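Local coordinates for protein cAMP factor (Mobiluncus curtisii, PDB 6JLC) that probably acts as a secreted pore-forming toxin that helps to lyse red blood cells in the CAMP haemolytic reaction, at residues 95-98 with 99-102; 199-202 with 203-207; 184-187 with 188-191. All coordinates share one frame; numbering follows the deposited sequence.

Contact 1: 95-98 with 99-102; sequences KIQK and AHVE
The amides of V101 and E102 bond to Q97 O and K98 O, i to i+4, where the chain enters helix 97-114. V101 N lies 2.9 Å from Q97 O. The ammonium of K98 reaches the carboxylate of E102, one turn on, with NZ 2.7 Å from OE2. NZ comes in on the syn side of OE2, 22° out of the carboxylate plane. K98 starts with CG opposite its backbone N (chi1 -176°) and runs extended until a bend at chi4 turns NZ onto E102. This is the start of a helix in an all-helical protein, and the ion pair runs i to i+4 along it. The other oxygen of E102, OE1, is held from outside by Y141 and R137. Gripped at both oxygens, the carboxylate is probably ionised and its rotation restrained. I96 O receives two weak bonds, from A99 N at 3.1 Å and from H100 ND1 at 3.5 Å. The H100 ring has K95 O at its edge, in plane, 3.6 Å from CE1, and it stacks with Y153. Q97 crosses V101 at about a right angle, with NE2 3.6 Å from CG2. That amide nitrogen bonds to D36.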
ATOM      1  N   LYS A  95      11.644  -7.355  -4.387  1.00 29.88           N
ATOM      2  CA  LYS A  95      12.529  -7.962  -3.404  1.00 27.31           C
ATOM      3  C   LYS A  95      12.045  -9.366  -3.049  1.00 26.85           C
ATOM      4  O   LYS A  95      10.869  -9.703  -3.205  1.00 30.61           O
ATOM      5  CB  LYS A  95      12.610  -7.100  -2.132  1.00 29.01           C
ATOM      6  CG  LYS A  95      13.347  -5.777  -2.328  1.00 31.69           C
ATOM      7  CD  LYS A  95      14.824  -6.027  -2.587  1.00 32.75           C
ATOM      8  CE  LYS A  95      15.542  -4.735  -2.944  1.00 35.32           C
ATOM      9  NZ  LYS A  95      16.962  -5.031  -3.305  1.00 39.19           N
ATOM     10  N   ILE A  96      12.972 -10.183  -2.547  1.00 27.83           N
ATOM     11  CA  ILE A  96      12.603 -11.514  -2.101  1.00 30.36           C
ATOM     12  C   ILE A  96      11.562 -11.417  -0.980  1.00 28.78           C
ATOM     13  O   ILE A  96      11.416 -10.386  -0.305  1.00 29.33           O
ATOM     14  CB  ILE A  96      13.837 -12.305  -1.639  1.00 34.41           C
ATOM     15  CG1 ILE A  96      14.637 -11.505  -0.598  1.00 31.19           C
ATOM     16  CG2 ILE A  96      14.697 -12.685  -2.843  1.00 36.31           C
ATOM     17  CD1 ILE A  96      15.755 -12.299   0.053  1.00 30.16           C
ATOM     18  N   GLN A  97      10.826 -12.514  -0.786  1.00 27.70           N
ATOM     19  CA  GLN A  97       9.725 -12.505   0.176  1.00 28.93           C
ATOM     20  C   GLN A  97      10.217 -12.208   1.591  1.00 31.48           C
ATOM     21  O   GLN A  97       9.496 -11.575   2.376  1.00 32.51           O
ATOM     22  CB  GLN A  97       8.980 -13.843   0.110  1.00 34.98           C
ATOM     23  CG  GLN A  97       7.837 -14.008   1.108  1.00 33.93           C
ATOM     24  CD  GLN A  97       6.707 -13.007   0.905  1.00 38.98           C
ATOM     25  OE1 GLN A  97       6.583 -12.387  -0.156  1.00 38.58           O
ATOM     26  NE2 GLN A  97       5.861 -12.860   1.925  1.00 38.41           N
ATOM     27  N   LYS A  98      11.454 -12.613   1.913  1.00 31.78           N
ATOM     28  CA  LYS A  98      12.025 -12.379   3.240  1.00 31.15           C
ATOM     29  C   LYS A  98      12.034 -10.897   3.600  1.00 32.07           C
ATOM     30  O   LYS A  98      11.803 -10.532   4.760  1.00 27.81           O
ATOM     31  CB  LYS A  98      13.445 -12.946   3.292  1.00 34.66           C
ATOM     32  CG  LYS A  98      14.153 -12.880   4.635  1.00 40.88           C
ATOM     33  CD  LYS A  98      15.640 -13.201   4.438  1.00 45.00           C
ATOM     34  CE  LYS A  98      16.319 -13.643   5.724  1.00 57.66           C
ATOM     35  NZ  LYS A  98      16.765 -12.507   6.573  1.00 62.74           N
ATOM     36  N   ALA A  99      12.306 -10.026   2.619  1.00 28.06           N
ATOM     37  CA  ALA A  99      12.261  -8.591   2.878  1.00 28.89           C
ATOM     38  C   ALA A  99      10.873  -8.160   3.331  1.00 30.09           C
ATOM     39  O   ALA A  99      10.735  -7.348   4.253  1.00 29.24           O
ATOM     40  CB  ALA A  99      12.687  -7.808   1.630  1.00 28.24           C
ATOM     41  N   HIS A 100       9.832  -8.703   2.701  1.00 26.92           N
ATOM     42  CA  HIS A 100       8.473  -8.282   3.016  1.00 23.64           C
ATOM     43  C   HIS A 100       7.973  -8.879   4.326  1.00 27.33           C
ATOM     44  O   HIS A 100       7.183  -8.243   5.038  1.00 23.39           O
ATOM     45  CB  HIS A 100       7.539  -8.665   1.880  1.00 25.57           C
ATOM     46  CG  HIS A 100       7.809  -7.904   0.626  1.00 27.89           C
ATOM     47  ND1 HIS A 100       8.571  -8.415  -0.407  1.00 32.19           N
ATOM     48  CD2 HIS A 100       7.453  -6.654   0.249  1.00 30.80           C
ATOM     49  CE1 HIS A 100       8.652  -7.519  -1.374  1.00 29.54           C
ATOM     50  NE2 HIS A 100       7.984  -6.440  -1.000  1.00 32.35           N
ATOM     51  N   VAL A 101       8.373 -10.107   4.634  1.00 27.67           N
ATOM     52  CA  VAL A 101       8.005 -10.688   5.924  1.00 31.35           C
ATOM     53  C   VAL A 101       8.578  -9.846   7.059  1.00 28.91           C
ATOM     54  O   VAL A 101       7.881  -9.516   8.031  1.00 25.63           O
ATOM     55  CB  VAL A 101       8.475 -12.148   6.006  1.00 30.83           C
ATOM     56  CG1 VAL A 101       8.308 -12.674   7.432  1.00 31.25           C
ATOM     57  CG2 VAL A 101       7.683 -12.998   5.022  1.00 31.46           C
ATOM     58  N   GLU A 102       9.851  -9.468   6.935  1.00 27.26           N
ATOM     59  CA  GLU A 102      10.511  -8.702   7.988  1.00 28.26           C
ATOM     60  C   GLU A 102       9.928  -7.295   8.104  1.00 31.27           C
ATOM     61  O   GLU A 102       9.637  -6.827   9.214  1.00 26.23           O
ATOM     62  CB  GLU A 102      12.022  -8.664   7.741  1.00 27.80           C
ATOM     63  CG  GLU A 102      12.653 -10.048   7.814  1.00 30.14           C
ATOM     64  CD  GLU A 102      14.170 -10.038   7.752  1.00 39.17           C
ATOM     65  OE1 GLU A 102      14.783  -8.948   7.757  1.00 36.61           O
ATOM     66  OE2 GLU A 102      14.746 -11.146   7.699  1.00 40.73           O
TER

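Contact 2: 199-202 with 203-207; sequences AKAT and VAECD
E205 OE1 is gripped by the amide of T202 and by a water. T202 N donates to it at 2.8 Å in a nearly straight bond, 163° at the hydrogen, which comes in on the anti side of the carboxylate. T202 returns the bond: its OG1 accepts from E205 N at 3.0 Å. The two residues thus form a capping box, with T202 as the N-cap of helix 203-222. The threonine hydroxyl sits between its own backbone N and carbonyl carbon (chi1 60°), which aims OG1 at the first helical turn. The E205 chain runs across the threonine side chain, with E205 CG 3.2 Å from T202 OG1. E205 turns back over the cap with CG beside its own backbone N, and the chain is extended beyond CG. The backbone adds a regular bond from C206 N to T202 O at 3.1 Å. E205 OE2 makes a salt bridge to K198, so both oxygens of the carboxylate are occupied and its rotation is probably fixed. A201 and C206 also touch helix 152-173, which ties the cap to a neighbouring helix. The water donates to E205 OE1 at 2.7 Å and also to K200 O at 3.0 Å.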
ATOM      1  N   ALA A 199      -1.248 -20.008  -8.816  1.00 48.42           N
ATOM      2  CA  ALA A 199      -0.532 -19.786  -7.562  1.00 46.10           C
ATOM      3  C   ALA A 199       0.971 -19.965  -7.713  1.00 39.32           C
ATOM      4  O   ALA A 199       1.741 -19.373  -6.947  1.00 48.72           O
ATOM      5  CB  ALA A 199      -1.058 -20.730  -6.483  1.00 53.61           C
ATOM      6  N   LYS A 200       1.411 -20.771  -8.676  1.00 36.14           N
ATOM      7  CA  LYS A 200       2.826 -21.052  -8.864  1.00 47.29           C
ATOM      8  C   LYS A 200       3.422 -20.278 -10.031  1.00 45.21           C
ATOM      9  O   LYS A 200       4.508 -20.628 -10.508  1.00 38.99           O
ATOM     10  CB  LYS A 200       3.045 -22.554  -9.054  1.00 52.03           C
ATOM     11  CG  LYS A 200       2.863 -23.370  -7.780  1.00 59.82           C
ATOM     12  CD  LYS A 200       3.958 -23.075  -6.758  1.00 62.18           C
ATOM     13  CE  LYS A 200       3.397 -22.382  -5.522  1.00 66.70           C
ATOM     14  NZ  LYS A 200       4.377 -22.354  -4.396  1.00 69.24           N
ATOM     15  N   ALA A 201       2.725 -19.247 -10.511  1.00 45.45           N
ATOM     16  CA  ALA A 201       3.270 -18.409 -11.570  1.00 43.61           C
ATOM     17  C   ALA A 201       4.593 -17.802 -11.130  1.00 32.43           C
ATOM     18  O   ALA A 201       4.738 -17.354  -9.989  1.00 32.69           O
ATOM     19  CB  ALA A 201       2.283 -17.300 -11.937  1.00 41.37           C
ATOM     20  N   THR A 202       5.562 -17.790 -12.041  1.00 32.06           N
ATOM     21  CA  THR A 202       6.851 -17.183 -11.755  1.00 32.45           C
ATOM     22  C   THR A 202       6.794 -15.678 -11.975  1.00 29.60           C
ATOM     23  O   THR A 202       5.897 -15.153 -12.635  1.00 27.65           O
ATOM     24  CB  THR A 202       7.944 -17.753 -12.651  1.00 35.43           C
ATOM     25  OG1 THR A 202       7.608 -17.483 -14.020  1.00 36.65           O
ATOM     26  CG2 THR A 202       8.102 -19.259 -12.431  1.00 39.79           C
ATOM     27  N   VAL A 203       7.792 -14.987 -11.417  1.00 29.78           N
ATOM     28  CA  VAL A 203       7.974 -13.567 -11.710  1.00 28.13           C
ATOM     29  C   VAL A 203       7.958 -13.337 -13.214  1.00 28.78           C
ATOM     30  O   VAL A 203       7.246 -12.465 -13.723  1.00 25.58           O
ATOM     31  CB  VAL A 203       9.277 -13.053 -11.076  1.00 27.02           C
ATOM     32  CG1 VAL A 203       9.582 -11.630 -11.548  1.00 23.67           C
ATOM     33  CG2 VAL A 203       9.169 -13.127  -9.547  1.00 27.77           C
ATOM     34  N   ALA A 204       8.724 -14.144 -13.948  1.00 27.64           N
ATOM     35  CA  ALA A 204       8.817 -13.972 -15.395  1.00 30.27           C
ATOM     36  C   ALA A 204       7.463 -14.148 -16.070  1.00 26.98           C
ATOM     37  O   ALA A 204       7.152 -13.447 -17.042  1.00 27.16           O
ATOM     38  CB  ALA A 204       9.826 -14.961 -15.976  1.00 30.50           C
ATOM     39  N   GLU A 205       6.660 -15.104 -15.604  1.00 28.41           N
ATOM     40  CA  GLU A 205       5.343 -15.286 -16.207  1.00 30.43           C
ATOM     41  C   GLU A 205       4.461 -14.063 -15.973  1.00 30.52           C
ATOM     42  O   GLU A 205       3.669 -13.685 -16.841  1.00 25.69           O
ATOM     43  CB  GLU A 205       4.656 -16.542 -15.658  1.00 36.05           C
ATOM     44  CG  GLU A 205       5.221 -17.877 -16.150  1.00 35.46           C
ATOM     45  CD  GLU A 205       4.565 -19.063 -15.456  1.00 47.78           C
ATOM     46  OE1 GLU A 205       4.846 -19.296 -14.261  1.00 50.99           O
ATOM     47  OE2 GLU A 205       3.747 -19.757 -16.098  1.00 56.40           O
ATOM     48  N   CYS A 206       4.580 -13.435 -14.800  1.00 26.45           N
ATOM     49  CA  CYS A 206       3.790 -12.237 -14.527  1.00 30.24           C
ATOM     50  C   CYS A 206       4.267 -11.065 -15.381  1.00 23.92           C
ATOM     51  O   CYS A 206       3.448 -10.354 -15.982  1.00 27.92           O
ATOM     52  CB  CYS A 206       3.862 -11.894 -13.033  1.00 27.52           C
ATOM     53  SG  CYS A 206       3.060 -13.121 -11.969  1.00 30.47           S
ATOM     54  N   ASP A 207       5.590 -10.852 -15.453  1.00 23.66           N
ATOM     55  CA  ASP A 207       6.136  -9.788 -16.298  1.00 25.03           C
ATOM     56  C   ASP A 207       5.748  -9.983 -17.759  1.00 26.27           C
ATOM     57  O   ASP A 207       5.426  -9.017 -18.460  1.00 25.32           O
ATOM     58  CB  ASP A 207       7.664  -9.731 -16.184  1.00 26.53           C
ATOM     59  CG  ASP A 207       8.145  -9.236 -14.825  1.00 34.54           C
ATOM     60  OD1 ASP A 207       7.372  -8.558 -14.113  1.00 35.46           O
ATOM     61  OD2 ASP A 207       9.308  -9.530 -14.483  1.00 30.93           O
TER
HETATM   62  O   HOH W   1       4.859 -21.819 -13.274  1.00 63.21           O

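Contact 3: 184-187 with 188-191; sequences TLNK and EITK
L185 and I189 meet one turn apart, with L185 CG 4.1 Å from I189 CD1. They are part of the apolar face of helix 179-197, which packs with helices 152-173 and 203-222 in a three-helix bundle. I189 carries CG1 beside its backbone N (chi1 -65°), which brings CG1 to 3.3 Å from L185 O. N186 runs side by side with I189, and its OD1 lies 3.7 Å from I189 CD1. Further out, L185 and I189 both touch T165 and R169 on helix 152-173, while on helix 203-222 L185 meets A216 and Y217 and I189 meets L213. N186 OD1 accepts a hydrogen bond from R169, which holds the amide against helix 152-173. Beneath the side chains are i to i+4 backbone bonds. I189 N to L185 O is the straightest at the hydrogen, at 2.9 Å and 163°, and T190 N also lies 2.9 Å from N186 O. K191 runs extended past K187 O, its CG 3.2 Å from that oxygen. E188, whose side chain also touches A216, pairs with K191 in a salt bridge, in which NZ stands above the carboxylate plane, 55° out of it and 3.1 Å from OE2.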
ATOM      1  N   THR A 184     -11.180  -9.489 -29.133  1.00 38.83           N
ATOM      2  CA  THR A 184      -9.770  -9.879 -29.155  1.00 37.20           C
ATOM      3  C   THR A 184      -9.033  -9.379 -27.918  1.00 38.11           C
ATOM      4  O   THR A 184      -8.247 -10.112 -27.303  1.00 35.92           O
ATOM      5  CB  THR A 184      -9.105  -9.329 -30.415  1.00 44.84           C
ATOM      6  OG1 THR A 184      -9.876  -9.707 -31.553  1.00 41.61           O
ATOM      7  CG2 THR A 184      -7.663  -9.838 -30.548  1.00 47.09           C
ATOM      8  N   LEU A 185      -9.254  -8.114 -27.553  1.00 38.62           N
ATOM      9  CA  LEU A 185      -8.597  -7.578 -26.364  1.00 33.25           C
ATOM     10  C   LEU A 185      -9.047  -8.328 -25.114  1.00 34.48           C
ATOM     11  O   LEU A 185      -8.230  -8.647 -24.240  1.00 33.41           O
ATOM     12  CB  LEU A 185      -8.888  -6.079 -26.229  1.00 34.19           C
ATOM     13  CG  LEU A 185      -8.321  -5.404 -24.975  1.00 36.02           C
ATOM     14  CD1 LEU A 185      -6.805  -5.595 -24.892  1.00 32.04           C
ATOM     15  CD2 LEU A 185      -8.702  -3.922 -24.897  1.00 37.38           C
ATOM     16  N   ASN A 186     -10.348  -8.622 -25.013  1.00 33.99           N
ATOM     17  CA  ASN A 186     -10.836  -9.364 -23.851  1.00 32.50           C
ATOM     18  C   ASN A 186     -10.157 -10.726 -23.740  1.00 31.91           C
ATOM     19  O   ASN A 186      -9.843 -11.180 -22.637  1.00 32.72           O
ATOM     20  CB  ASN A 186     -12.355  -9.512 -23.921  1.00 34.30           C
ATOM     21  CG  ASN A 186     -13.072  -8.408 -23.177  1.00 38.05           C
ATOM     22  OD1 ASN A 186     -12.461  -7.414 -22.793  1.00 39.75           O
ATOM     23  ND2 ASN A 186     -14.367  -8.578 -22.963  1.00 35.92           N
ATOM     24  N   LYS A 187      -9.918 -11.392 -24.874  1.00 40.00           N
ATOM     25  CA  LYS A 187      -9.208 -12.667 -24.846  1.00 34.30           C
ATOM     26  C   LYS A 187      -7.808 -12.507 -24.267  1.00 33.86           C
ATOM     27  O   LYS A 187      -7.336 -13.362 -23.508  1.00 32.98           O
ATOM     28  CB  LYS A 187      -9.145 -13.263 -26.253  1.00 41.70           C
ATOM     29  CG  LYS A 187     -10.502 -13.694 -26.799  1.00 55.88           C
ATOM     30  CD  LYS A 187     -10.445 -13.897 -28.311  1.00 61.20           C
ATOM     31  CE  LYS A 187     -11.517 -14.865 -28.786  1.00 70.55           C
ATOM     32  NZ  LYS A 187     -12.846 -14.566 -28.185  1.00 76.04           N
ATOM     33  N   GLU A 188      -7.131 -11.410 -24.597  1.00 34.37           N
ATOM     34  CA  GLU A 188      -5.794 -11.207 -24.041  1.00 34.94           C
ATOM     35  C   GLU A 188      -5.861 -10.860 -22.559  1.00 30.43           C
ATOM     36  O   GLU A 188      -4.989 -11.263 -21.782  1.00 28.82           O
ATOM     37  CB  GLU A 188      -5.068 -10.118 -24.819  1.00 43.43           C
ATOM     38  CG  GLU A 188      -4.870 -10.466 -26.286  1.00 61.29           C
ATOM     39  CD  GLU A 188      -3.751 -11.477 -26.500  1.00 71.05           C
ATOM     40  OE1 GLU A 188      -3.010 -11.767 -25.532  1.00 70.51           O
ATOM     41  OE2 GLU A 188      -3.617 -11.979 -27.638  1.00 75.87           O
ATOM     42  N   ILE A 189      -6.878 -10.099 -22.153  1.00 31.89           N
ATOM     43  CA  ILE A 189      -7.086  -9.844 -20.729  1.00 29.23           C
ATOM     44  C   ILE A 189      -7.270 -11.156 -19.984  1.00 28.88           C
ATOM     45  O   ILE A 189      -6.685 -11.375 -18.914  1.00 27.92           O
ATOM     46  CB  ILE A 189      -8.299  -8.916 -20.539  1.00 28.97           C
ATOM     47  CG1 ILE A 189      -8.020  -7.535 -21.141  1.00 27.58           C
ATOM     48  CG2 ILE A 189      -8.640  -8.785 -19.055  1.00 26.52           C
ATOM     49  CD1 ILE A 189      -9.263  -6.644 -21.138  1.00 30.72           C
ATOM     50  N   THR A 190      -8.073 -12.061 -20.554  1.00 27.27           N
ATOM     51  CA  THR A 190      -8.309 -13.347 -19.905  1.00 27.41           C
ATOM     52  C   THR A 190      -7.011 -14.126 -19.723  1.00 27.17           C
ATOM     53  O   THR A 190      -6.803 -14.760 -18.683  1.00 28.72           O
ATOM     54  CB  THR A 190      -9.319 -14.158 -20.716  1.00 32.84           C
ATOM     55  OG1 THR A 190     -10.616 -13.555 -20.597  1.00 33.09           O
ATOM     56  CG2 THR A 190      -9.380 -15.600 -20.203  1.00 35.10           C
ATOM     57  N   LYS A 191      -6.125 -14.094 -20.717  1.00 29.63           N
ATOM     58  CA  LYS A 191      -4.838 -14.767 -20.570  1.00 35.99           C
ATOM     59  C   LYS A 191      -4.068 -14.223 -19.379  1.00 36.21           C
ATOM     60  O   LYS A 191      -3.483 -14.988 -18.603  1.00 31.90           O
ATOM     61  CB  LYS A 191      -4.020 -14.617 -21.852  1.00 36.62           C
ATOM     62  CG  LYS A 191      -4.728 -15.130 -23.096  1.00 41.15           C
ATOM     63  CD  LYS A 191      -3.833 -15.020 -24.332  1.00 52.31           C
ATOM     64  CE  LYS A 191      -4.641 -15.170 -25.619  1.00 61.20           C
ATOM     65  NZ  LYS A 191      -3.806 -14.972 -26.840  1.00 64.10           N
TER

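How the contacts relate
All three contacts are local and partly buried. Contact 1 buries A99 and H100, and contact 2 buries A201, V203 and C206. Contact 3 buries L185 and I189 but has four exposed residues. Contacts 1 and 2 mark helix starts, those of helices 97-114 and 203-222, while contact 3 lies within helix 179-197. Contacts 2 and 3 belong to successive helices, centres about 18 Å apart, and both touch helix 152-173. Contact 1 is about 32 Å from contact 3, centre to centre. Contact 2 caps a backbone amide with a threonine-glutamate capping box. Contact 1 has weak bonds to a backbone carbonyl and a separate side-chain ion pair. Contact 3 puts leucine and isoleucine inward, and its ion pair lies on the more exposed flank.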